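Local coordinates for protein tryptophan synthase alpha chain (Pyrococcus furiosus, PDB 2E09) that cleaves indoleglycerol phosphate to indole and glyceraldehyde 3-phosphate as the alpha subunit of tryptophan synthase, in the last step of tryptophan biosynthesis, at residues A[19-24]-A[69-74]. The protein carries 1 engineered substitution. Residues are numbered along the deposited sequence; the frame is centred on the assembly and turned at random.
Sequences QSTLNF and FWIVKA. Engineered in segment 69-74: Ala74 (natural residue Glu).
Two neighbouring helices of the TIM-barrel shell, 18-28 and 67-76, pack through Leu22, Thr21 and Gln19 on one and Trp70, Ile71 and Ala74 on the other. Their segments run in roughly the same direction, the axes 9.6 Å apart and inclined by -34°, and Leu22 faces Ile71 at the closest approach of the backbones. With CG anti to the backbone N (chi1 176°), Leu22 reaches across the groove: CD2 lies 3.8 Å from CB of Ala74, an engineered residue in place of glutamate, and equally near CH2 of Trp70, while Leu22 CD1 lies 3.9 Å from Ala74 CB and 4.0 Å from Ile71 O. An alanine in place of Leu22 would probably open a gap between the helices and take from the six-membered end of the indole the methyl packed against CH2 and CZ3. Toward the barrel, Ile71 CD1 meets Thr21 CB at 3.8 Å, and the two side chains cross at about a right angle. Thr21 OG1 turns instead to the backbone N of Gly14, tying the helix to the loop after strand 6-12. On the outer side, Gln19 NE2 reaches the indole edge, 3.5 Å from Trp70 CH2, with amide and ring planes 85° apart; Lys18 adds a cation-pi contact to the same ring. Such mainly apolar packing between roughly parallel, side-by-side helices belongs to the outer layer of a (beta/alpha)8 barrel.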
loop_
_atom_site.group_PDB
_atom_site.type_symbol
_atom_site.label_atom_id
_atom_site.label_comp_id
_atom_site.label_asym_id
_atom_site.label_seq_id
_atom_site.Cartn_x
_atom_site.Cartn_y
_atom_site.Cartn_z
ATOM N N GLN A 19 8.372 -6.585 -15.297
ATOM C CA GLN A 19 8.253 -5.606 -16.376
ATOM C C GLN A 19 6.808 -5.103 -16.460
ATOM O O GLN A 19 6.556 -3.921 -16.703
ATOM C CB GLN A 19 8.678 -6.210 -17.713
ATOM C CG GLN A 19 8.634 -5.222 -18.865
ATOM C CD GLN A 19 9.569 -4.034 -18.670
ATOM O OE1 GLN A 19 9.166 -2.885 -18.827
ATOM N NE2 GLN A 19 10.821 -4.311 -18.338
ATOM N N SER A 20 5.857 -6.008 -16.257
ATOM C CA SER A 20 4.451 -5.636 -16.284
ATOM C C SER A 20 4.170 -4.659 -15.146
ATOM O O SER A 20 3.541 -3.620 -15.350
ATOM C CB SER A 20 3.566 -6.870 -16.113
ATOM O OG SER A 20 3.795 -7.813 -17.135
ATOM N N THR A 21 4.637 -5.000 -13.945
ATOM C CA THR A 21 4.435 -4.134 -12.788
ATOM C C THR A 21 4.910 -2.724 -13.130
ATOM O O THR A 21 4.185 -1.748 -12.926
ATOM C CB THR A 21 5.211 -4.635 -11.555
ATOM O OG1 THR A 21 4.737 -5.934 -11.172
ATOM C CG2 THR A 21 5.013 -3.681 -10.392
ATOM N N LEU A 22 6.127 -2.633 -13.666
ATOM C CA LEU A 22 6.712 -1.355 -14.058
ATOM C C LEU A 22 5.816 -0.639 -15.070
ATOM O O LEU A 22 5.575 0.559 -14.947
ATOM C CB LEU A 22 8.108 -1.576 -14.658
ATOM C CG LEU A 22 8.861 -0.368 -15.228
ATOM C CD1 LEU A 22 9.086 0.680 -14.146
ATOM C CD2 LEU A 22 10.195 -0.836 -15.787
ATOM N N ASN A 23 5.328 -1.377 -16.065
ATOM C CA ASN A 23 4.457 -0.801 -17.088
ATOM C C ASN A 23 3.215 -0.196 -16.445
ATOM O O ASN A 23 2.802 0.902 -16.806
ATOM C CB ASN A 23 4.013 -1.866 -18.096
ATOM C CG ASN A 23 5.106 -2.256 -19.077
ATOM O OD1 ASN A 23 4.920 -3.169 -19.877
ATOM N ND2 ASN A 23 6.243 -1.562 -19.030
ATOM N N PHE A 24 2.621 -0.917 -15.495
ATOM C CA PHE A 24 1.412 -0.446 -14.818
ATOM C C PHE A 24 1.682 0.814 -14.005
ATOM O O PHE A 24 0.908 1.767 -14.045
ATOM C CB PHE A 24 0.840 -1.534 -13.894
ATOM C CG PHE A 24 0.606 -2.865 -14.575
ATOM C CD1 PHE A 24 0.241 -2.929 -15.924
ATOM C CD2 PHE A 24 0.744 -4.054 -13.862
ATOM C CE1 PHE A 24 0.021 -4.160 -16.546
ATOM C CE2 PHE A 24 0.525 -5.288 -14.471
ATOM C CZ PHE A 24 0.163 -5.343 -15.815
ATOM N N PHE A 69 13.146 -3.944 -5.867
ATOM C CA PHE A 69 14.032 -2.790 -5.928
ATOM C C PHE A 69 14.341 -2.466 -7.388
ATOM O O PHE A 69 14.563 -1.309 -7.745
ATOM C CB PHE A 69 15.336 -3.065 -5.169
ATOM C CG PHE A 69 15.146 -3.339 -3.706
ATOM C CD1 PHE A 69 14.395 -2.474 -2.910
ATOM C CD2 PHE A 69 15.736 -4.452 -3.113
ATOM C CE1 PHE A 69 14.235 -2.715 -1.541
ATOM C CE2 PHE A 69 15.583 -4.699 -1.748
ATOM C CZ PHE A 69 14.828 -3.825 -0.960
ATOM N N TRP A 70 14.366 -3.495 -8.227
ATOM C CA TRP A 70 14.621 -3.308 -9.646
ATOM C C TRP A 70 13.485 -2.459 -10.210
ATOM O O TRP A 70 13.710 -1.555 -11.011
ATOM C CB TRP A 70 14.636 -4.659 -10.362
ATOM C CG TRP A 70 14.807 -4.562 -11.854
ATOM C CD1 TRP A 70 15.979 -4.648 -12.552
ATOM C CD2 TRP A 70 13.777 -4.345 -12.827
ATOM N NE1 TRP A 70 15.745 -4.498 -13.893
ATOM C CE2 TRP A 70 14.403 -4.310 -14.094
ATOM C CE3 TRP A 70 12.387 -4.173 -12.753
ATOM C CZ2 TRP A 70 13.686 -4.114 -15.284
ATOM C CZ3 TRP A 70 11.673 -3.978 -13.933
ATOM C CH2 TRP A 70 12.327 -3.950 -15.184
ATOM N N ILE A 71 12.264 -2.764 -9.779
ATOM C CA ILE A 71 11.078 -2.061 -10.236
ATOM C C ILE A 71 11.067 -0.616 -9.749
ATOM O O ILE A 71 10.798 0.308 -10.517
ATOM C CB ILE A 71 9.797 -2.775 -9.746
ATOM C CG1 ILE A 71 9.739 -4.193 -10.319
ATOM C CG2 ILE A 71 8.555 -1.988 -10.168
ATOM C CD1 ILE A 71 8.566 -5.017 -9.812
ATOM N N VAL A 72 11.353 -0.426 -8.466
ATOM C CA VAL A 72 11.378 0.910 -7.889
ATOM C C VAL A 72 12.469 1.735 -8.572
ATOM O O VAL A 72 12.238 2.862 -8.995
ATOM C CB VAL A 72 11.661 0.853 -6.369
ATOM C CG1 VAL A 72 11.773 2.262 -5.796
ATOM C CG2 VAL A 72 10.564 0.090 -5.674
ATOM N N LYS A 73 13.656 1.150 -8.682
ATOM C CA LYS A 73 14.796 1.818 -9.298
ATOM C C LYS A 73 14.502 2.261 -10.730
ATOM O O LYS A 73 14.876 3.357 -11.140
ATOM C CB LYS A 73 16.005 0.889 -9.280
ATOM C CG LYS A 73 17.302 1.553 -9.672
ATOM C CD LYS A 73 18.487 0.660 -9.335
ATOM C CE LYS A 73 18.491 0.304 -7.855
ATOM N NZ LYS A 73 18.501 1.525 -6.992
ATOM N N ALA A 74 13.832 1.409 -11.495
ATOM C CA ALA A 74 13.491 1.754 -12.872
ATOM C C ALA A 74 12.431 2.859 -12.895
ATOM O O ALA A 74 12.523 3.804 -13.673
ATOM C CB ALA A 74 12.980 0.517 -13.614
#